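Local structure of HAD family phosphatase (Pseudomonas syringae pv. tomato, 2ODA) at residues Phe6-Phe11 against Leu100-Leu105; Glu33-Thr38 against Thr67-Pro72; Gly125-Gly130 against Gly168-Ile173. The protein probably acts as a phosphatase-like enzyme of the haloacid dehalogenase (HAD) superfamily, in a Pseudomonas-specific subfamily with a proposed novel function. All coordinates share one frame; numbering follows the deposited sequence.

Contact 1 of 3, residues Phe6-Phe11 against Leu100-Leu105; sequences FPALLF and LNVSQL
A8 and V102 meet at the tight centre of this contact, where A8 CB lies 3.5 Å from V102 CG2, closer than carbon atoms usually pack. The single methyl of A8 suits the spot, since it points toward the loop 100-105 and takes up little space. V102 CG2 lies anti to the carbonyl carbon, beside the backbone N, and is the branch that meets A8 CB. L100 comes in beside it: its CD1 sits 3.9 Å from A8 CB and 4.0 Å from L10 CD2, and the two leucine side chains slide past each other in opposite directions, a purely apolar fit. L10 is further buried against A96 and L97 of helix 91-99. That helix ends just before this loop in a Schellman motif, in which N101 takes positive phi, a conformation asparagine tolerates well. The loop packs on the residues leading into strand 9-12, an inner strand of the parallel HAD sheet, and runs on to its neighbour, strand 109-112. Toward P7 the packing thins. The proline ring, partly exposed, reaches the loop through CG, 4.2 Å from the backbone O of Q104, and no hydrogen bond joins the two segments. The polar Q104 side chain belongs to this looser side, where its NE2 makes a weak hydrogen bond to N123 of the second subunit.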
# COMPACT_ATOMS: atom_id res chain seq x y z
N PHE B 6 6.37 10.79 10.78
CA PHE B 6 6.35 10.24 9.42
C PHE B 6 7.41 9.15 9.27
O PHE B 6 8.60 9.40 9.52
CB PHE B 6 6.56 11.36 8.38
CG PHE B 6 5.53 12.45 8.47
CD1 PHE B 6 4.29 12.29 7.87
CD2 PHE B 6 5.80 13.63 9.17
CE1 PHE B 6 3.31 13.29 7.94
CE2 PHE B 6 4.82 14.62 9.28
CZ PHE B 6 3.58 14.44 8.67
N PRO B 7 7.00 7.94 8.87
CA PRO B 7 7.99 6.86 8.72
C PRO B 7 8.87 6.95 7.46
O PRO B 7 10.00 6.47 7.50
CB PRO B 7 7.14 5.59 8.70
CG PRO B 7 5.77 6.01 8.33
CD PRO B 7 5.62 7.48 8.61
N ALA B 8 8.38 7.56 6.39
CA ALA B 8 9.13 7.62 5.14
C ALA B 8 8.55 8.74 4.28
O ALA B 8 7.35 9.03 4.37
CB ALA B 8 9.04 6.29 4.39
N LEU B 9 9.40 9.33 3.45
CA LEU B 9 8.98 10.31 2.46
C LEU B 9 9.45 9.88 1.08
O LEU B 9 10.61 9.47 0.87
CB LEU B 9 9.52 11.71 2.79
CG LEU B 9 9.18 12.35 4.15
CD1 LEU B 9 9.90 13.68 4.30
CD2 LEU B 9 7.67 12.56 4.29
N LEU B 10 8.52 9.95 0.12
CA LEU B 10 8.81 9.69 -1.29
C LEU B 10 8.78 10.99 -2.05
O LEU B 10 7.89 11.80 -1.81
CB LEU B 10 7.76 8.75 -1.87
CG LEU B 10 7.57 7.44 -1.10
CD1 LEU B 10 6.51 6.59 -1.82
CD2 LEU B 10 8.90 6.67 -0.95
N PHE B 11 9.73 11.18 -2.97
CA PHE B 11 9.79 12.41 -3.78
C PHE B 11 9.85 12.08 -5.26
O PHE B 11 10.62 11.21 -5.66
CB PHE B 11 11.07 13.21 -3.49
CG PHE B 11 11.13 13.81 -2.12
CD1 PHE B 11 11.67 13.09 -1.06
CD2 PHE B 11 10.70 15.11 -1.90
CE1 PHE B 11 11.76 13.67 0.23
CE2 PHE B 11 10.80 15.70 -0.63
CZ PHE B 11 11.34 14.97 0.42
N LEU B 100 12.68 1.02 1.07
CA LEU B 100 13.01 1.66 2.34
C LEU B 100 12.70 0.78 3.55
O LEU B 100 12.83 1.23 4.69
CB LEU B 100 12.26 2.99 2.49
CG LEU B 100 12.62 4.11 1.50
CD1 LEU B 100 11.67 5.29 1.66
CD2 LEU B 100 14.09 4.55 1.68
N ASN B 101 12.27 -0.46 3.31
CA ASN B 101 11.95 -1.41 4.38
C ASN B 101 10.89 -0.86 5.33
O ASN B 101 10.92 -1.13 6.52
CB ASN B 101 13.22 -1.78 5.18
CG ASN B 101 14.30 -2.39 4.30
OD1 ASN B 101 14.10 -3.45 3.72
ND2 ASN B 101 15.44 -1.72 4.19
N VAL B 102 9.96 -0.08 4.79
CA VAL B 102 8.90 0.54 5.57
C VAL B 102 8.04 -0.54 6.23
O VAL B 102 7.70 -1.54 5.60
CB VAL B 102 8.07 1.49 4.65
CG1 VAL B 102 6.67 1.73 5.17
CG2 VAL B 102 8.83 2.83 4.47
N SER B 103 7.71 -0.35 7.50
CA SER B 103 6.93 -1.37 8.20
C SER B 103 5.41 -1.13 8.15
O SER B 103 4.63 -2.06 8.35
CB SER B 103 7.43 -1.53 9.64
OG SER B 103 7.09 -0.38 10.42
N GLN B 104 4.99 0.12 7.91
CA GLN B 104 3.57 0.46 7.81
C GLN B 104 3.33 1.56 6.77
O GLN B 104 4.09 2.54 6.72
CB GLN B 104 3.00 0.99 9.14
CG GLN B 104 2.76 -0.04 10.22
CD GLN B 104 3.98 -0.27 11.10
OE1 GLN B 104 4.88 0.56 11.15
NE2 GLN B 104 4.01 -1.41 11.80
N LEU B 105 2.26 1.42 5.99
CA LEU B 105 1.80 2.51 5.11
C LEU B 105 1.46 3.78 5.89
O LEU B 105 1.68 4.91 5.40
CB LEU B 105 0.53 2.06 4.36
CG LEU B 105 -0.08 3.03 3.35
CD1 LEU B 105 0.91 3.32 2.22
CD2 LEU B 105 -1.36 2.48 2.78

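Contact 2 of 3, residues Glu33-Thr38 against Thr67-Pro72; sequences EHAQLT and TPLAAP
L37 lies against the ring of P72, the two side chains sliding past each other in opposite directions, and the leucine can be followed outward atom by atom. Its CB keeps back, 5.4 Å from P72 CB. The first torsion sets CG anti to the carbonyl carbon (chi1 -66°), which swings the branched end toward the proline, and CG comes to 3.9 Å from P72 CB. The two methyls then meet the rim of the ring: CD1 stays 4.1 Å from P72 CB, while CD2 touches CB and CG, each at 4.0 Å. The same P72 CG also meets backbone, 3.5 Å from A35 O. A35 itself, small enough to let the chains approach, brings its CA to within 4.8 Å of L69 CA. L69, the buried member of the group, extends CD2 to 3.5 Å from H34 O and 3.7 Å from H34 CB, and it also packs on L13 and S14 of helix 13-17. The imidazole of H34 turns away from this contact, toward D19 and Q23. The segment 33-38 belongs to the connection between strand 9-12, the first in the chain, and helix 41-51, where many HAD proteins insert a cap domain; here it rests as loop on the end of helix 63-69. No hydrogen bond crosses the contact, which rests on van der Waals touch, with carbons of L69 and P72 set on the H34 and A35 carbonyls; the loop's directional bonds go instead from Q36 and T38 to the backbone of D19 and L17.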
# COMPACT_ATOMS: atom_id res chain seq x y z
N GLU B 33 22.30 21.40 -16.56
CA GLU B 33 21.50 22.49 -15.99
C GLU B 33 20.27 21.95 -15.25
O GLU B 33 19.82 22.55 -14.29
CB GLU B 33 21.05 23.50 -17.05
CG GLU B 33 22.12 24.52 -17.42
CD GLU B 33 21.65 25.50 -18.50
OE1 GLU B 33 20.46 25.45 -18.91
OE2 GLU B 33 22.49 26.32 -18.92
N HIS B 34 19.74 20.82 -15.71
CA HIS B 34 18.52 20.25 -15.15
C HIS B 34 18.76 19.65 -13.74
O HIS B 34 17.82 19.44 -12.96
CB HIS B 34 18.01 19.14 -16.07
CG HIS B 34 17.64 19.59 -17.45
ND1 HIS B 34 17.28 18.69 -18.44
CD2 HIS B 34 17.55 20.82 -18.01
CE1 HIS B 34 16.98 19.36 -19.54
NE2 HIS B 34 17.13 20.65 -19.31
N ALA B 35 20.01 19.34 -13.43
CA ALA B 35 20.32 18.77 -12.12
C ALA B 35 20.30 19.81 -10.97
O ALA B 35 20.45 19.44 -9.80
CB ALA B 35 21.64 17.98 -12.17
N GLN B 36 20.09 21.09 -11.29
CA GLN B 36 20.01 22.12 -10.25
C GLN B 36 18.83 21.73 -9.34
O GLN B 36 17.75 21.39 -9.83
CB GLN B 36 19.77 23.51 -10.86
CG GLN B 36 19.64 24.68 -9.84
CD GLN B 36 19.26 26.00 -10.51
OE1 GLN B 36 19.35 26.14 -11.72
NE2 GLN B 36 18.83 26.97 -9.72
N LEU B 37 19.07 21.72 -8.03
CA LEU B 37 17.96 21.57 -7.07
C LEU B 37 16.91 22.68 -7.15
O LEU B 37 17.24 23.84 -7.42
CB LEU B 37 18.52 21.53 -5.65
CG LEU B 37 19.39 20.31 -5.36
CD1 LEU B 37 20.40 20.64 -4.22
CD2 LEU B 37 18.55 19.11 -5.00
N THR B 38 15.65 22.34 -6.91
CA THR B 38 14.55 23.31 -6.90
C THR B 38 14.62 24.26 -5.68
O THR B 38 15.26 23.94 -4.68
CB THR B 38 13.16 22.63 -6.98
OG1 THR B 38 12.96 21.77 -5.85
CG2 THR B 38 13.02 21.85 -8.29
N THR B 67 19.63 9.10 -13.84
CA THR B 67 20.87 8.86 -13.10
C THR B 67 21.66 10.16 -12.88
O THR B 67 22.00 10.47 -11.73
CB THR B 67 21.71 7.68 -13.71
OG1 THR B 67 21.00 6.45 -13.49
CG2 THR B 67 23.09 7.57 -13.05
N PRO B 68 21.96 10.92 -13.96
CA PRO B 68 22.61 12.23 -13.79
C PRO B 68 21.75 13.20 -12.96
O PRO B 68 22.30 13.96 -12.13
CB PRO B 68 22.77 12.74 -15.24
CG PRO B 68 22.74 11.52 -16.08
CD PRO B 68 21.76 10.60 -15.39
N LEU B 69 20.43 13.20 -13.17
CA LEU B 69 19.54 14.05 -12.36
C LEU B 69 19.63 13.82 -10.85
O LEU B 69 19.45 14.76 -10.07
CB LEU B 69 18.06 13.89 -12.77
CG LEU B 69 17.60 14.60 -14.03
CD1 LEU B 69 16.09 14.42 -14.20
CD2 LEU B 69 17.96 16.10 -13.93
N ALA B 70 19.90 12.57 -10.44
CA ALA B 70 19.94 12.23 -9.02
C ALA B 70 21.27 12.60 -8.33
O ALA B 70 21.41 12.45 -7.11
CB ALA B 70 19.57 10.74 -8.78
N ALA B 71 22.23 13.11 -9.11
CA ALA B 71 23.54 13.52 -8.57
C ALA B 71 23.49 14.31 -7.25
O ALA B 71 24.21 13.94 -6.31
CB ALA B 71 24.39 14.23 -9.63
N PRO B 72 22.67 15.39 -7.16
CA PRO B 72 22.67 16.13 -5.90
C PRO B 72 22.01 15.46 -4.67
O PRO B 72 22.09 16.02 -3.58
CB PRO B 72 21.93 17.43 -6.26
CG PRO B 72 20.97 17.00 -7.31
CD PRO B 72 21.80 16.05 -8.15

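Contact 3 of 3, residues Gly125-Gly130 against Gly168-Ile173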
# COMPACT_ATOMS: atom_id res chain seq x y z
N GLY B 125 -2.47 4.77 -1.56
CA GLY B 125 -2.99 4.98 -0.21
C GLY B 125 -2.18 5.96 0.62
O GLY B 125 -2.38 6.04 1.83
N LEU B 126 -1.27 6.70 -0.03
CA LEU B 126 -0.40 7.64 0.69
C LEU B 126 -1.02 9.02 0.91
O LEU B 126 -1.99 9.40 0.24
CB LEU B 126 0.95 7.82 -0.05
CG LEU B 126 1.97 6.68 0.19
CD1 LEU B 126 1.68 5.51 -0.73
CD2 LEU B 126 3.41 7.15 -0.04
N TRP B 127 -0.46 9.75 1.88
CA TRP B 127 -0.62 11.19 1.96
C TRP B 127 0.12 11.79 0.77
O TRP B 127 1.15 11.26 0.33
CB TRP B 127 -0.02 11.75 3.26
CG TRP B 127 -0.87 11.47 4.49
CD1 TRP B 127 -0.73 10.44 5.38
CD2 TRP B 127 -1.97 12.25 4.94
NE1 TRP B 127 -1.69 10.54 6.38
CE2 TRP B 127 -2.47 11.64 6.12
CE3 TRP B 127 -2.60 13.41 4.45
CZ2 TRP B 127 -3.58 12.14 6.81
CZ3 TRP B 127 -3.70 13.92 5.15
CH2 TRP B 127 -4.17 13.28 6.32
N THR B 128 -0.40 12.90 0.25
CA THR B 128 0.24 13.58 -0.90
C THR B 128 0.43 15.08 -0.69
O THR B 128 -0.45 15.74 -0.15
CB THR B 128 -0.54 13.37 -2.24
OG1 THR B 128 -1.88 13.86 -2.11
CG2 THR B 128 -0.62 11.89 -2.59
N ILE B 129 1.58 15.59 -1.11
CA ILE B 129 1.86 17.02 -1.10
C ILE B 129 2.18 17.37 -2.55
O ILE B 129 3.04 16.74 -3.16
CB ILE B 129 3.08 17.38 -0.18
CG1 ILE B 129 2.75 17.02 1.28
CG2 ILE B 129 3.51 18.89 -0.39
CD1 ILE B 129 3.96 17.03 2.29
N GLY B 130 1.46 18.35 -3.08
CA GLY B 130 1.66 18.85 -4.43
C GLY B 130 2.51 20.11 -4.43
O GLY B 130 2.51 20.88 -3.46
N GLY B 168 -7.25 15.32 -5.72
CA GLY B 168 -7.47 14.79 -4.38
C GLY B 168 -6.23 14.92 -3.51
O GLY B 168 -6.15 14.33 -2.44
N VAL B 169 -5.24 15.69 -3.96
CA VAL B 169 -4.01 15.91 -3.18
C VAL B 169 -4.34 16.58 -1.84
O VAL B 169 -5.25 17.40 -1.77
CB VAL B 169 -3.01 16.76 -4.00
CG1 VAL B 169 -1.83 17.27 -3.16
CG2 VAL B 169 -2.54 15.99 -5.22
N HIS B 170 -3.58 16.24 -0.79
CA HIS B 170 -3.91 16.61 0.57
C HIS B 170 -3.49 18.03 0.99
O HIS B 170 -4.18 18.68 1.79
CB HIS B 170 -3.32 15.55 1.51
CG HIS B 170 -3.92 14.20 1.32
ND1 HIS B 170 -3.31 13.21 0.57
CD2 HIS B 170 -5.12 13.69 1.70
CE1 HIS B 170 -4.09 12.14 0.55
NE2 HIS B 170 -5.19 12.40 1.23
N SER B 171 -2.36 18.49 0.46
CA SER B 171 -1.86 19.84 0.72
C SER B 171 -1.05 20.27 -0.49
O SER B 171 -0.41 19.44 -1.12
CB SER B 171 -0.92 19.88 1.96
OG SER B 171 -1.57 19.42 3.13
N VAL B 172 -1.10 21.57 -0.82
CA VAL B 172 -0.27 22.13 -1.88
C VAL B 172 0.57 23.28 -1.34
O VAL B 172 0.07 24.15 -0.62
CB VAL B 172 -1.10 22.63 -3.12
CG1 VAL B 172 -0.16 23.15 -4.22
CG2 VAL B 172 -1.99 21.50 -3.70
N ILE B 173 1.85 23.28 -1.71
CA ILE B 173 2.81 24.28 -1.31
C ILE B 173 3.58 24.80 -2.53
O ILE B 173 3.63 24.15 -3.57
CB ILE B 173 3.82 23.74 -0.23
CG1 ILE B 173 4.52 22.45 -0.72
CG2 ILE B 173 3.05 23.53 1.11
CD1 ILE B 173 5.65 21.92 0.20
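W127 and H170 set their rings edge to face, the six-membered ring of the tryptophan directing its edge at the imidazole with centroids 4.7 Å apart and planes at 58°. W127 CE3 stands over one face of H170 near the rim; over the centre of the opposite face lies the backbone O of G168. H170 crosses T128 at about a right angle, and its ND1 accepts the backbone N-H of T128 at 2.9 Å, the donor tilted 22° from the ring plane. T128 OG1, placed between backbone N and carbonyl carbon (chi1 59°), also hydrogen-bonds ND1 at 3.1 Å, so two T128 atoms grip one nitrogen. H170 N donates to T128 O at 3.2 Å from above the carbonyl plane. NE2 is bonded to the C-terminal P196, which helps fix the ring's rotation. G130 brings the backbones close: its N donates to S171 O at 2.9 Å, and its O accepts from I173 N at 3.0 Å. With no side chain on G130, V169 CG1 comes to 3.5 Å from G130 N. Helices 142-147 and 150-167 link the two parallel strands, a beta-alpha-beta crossover that adds edge strand 171-173 to the Rossmann-like sheet of the HAD fold.

Along the chain, contact 2 falls between the two segments of contact 1, and contact 3 follows both. Contacts 1 and 3 share the parallel sheet: strand 9-12 and strand 127-131 stand on either side of strand 109-112, and 171-173 forms the edge. Their centres are 15 Å apart and they touch, L10 CD1 lying 3.6 Å from L126 CD2, so the two pack together through L10, L105 and L126. Contact 2 lies apart, its centre 23 Å from contact 1 and 24 Å from contact 3, on the opposite side of the chain's centre from contact 3. Contact 3 adds the edge strand, contact 1 packs a loop on an inner strand, and contact 2 seats a surface loop beside helix 63-69.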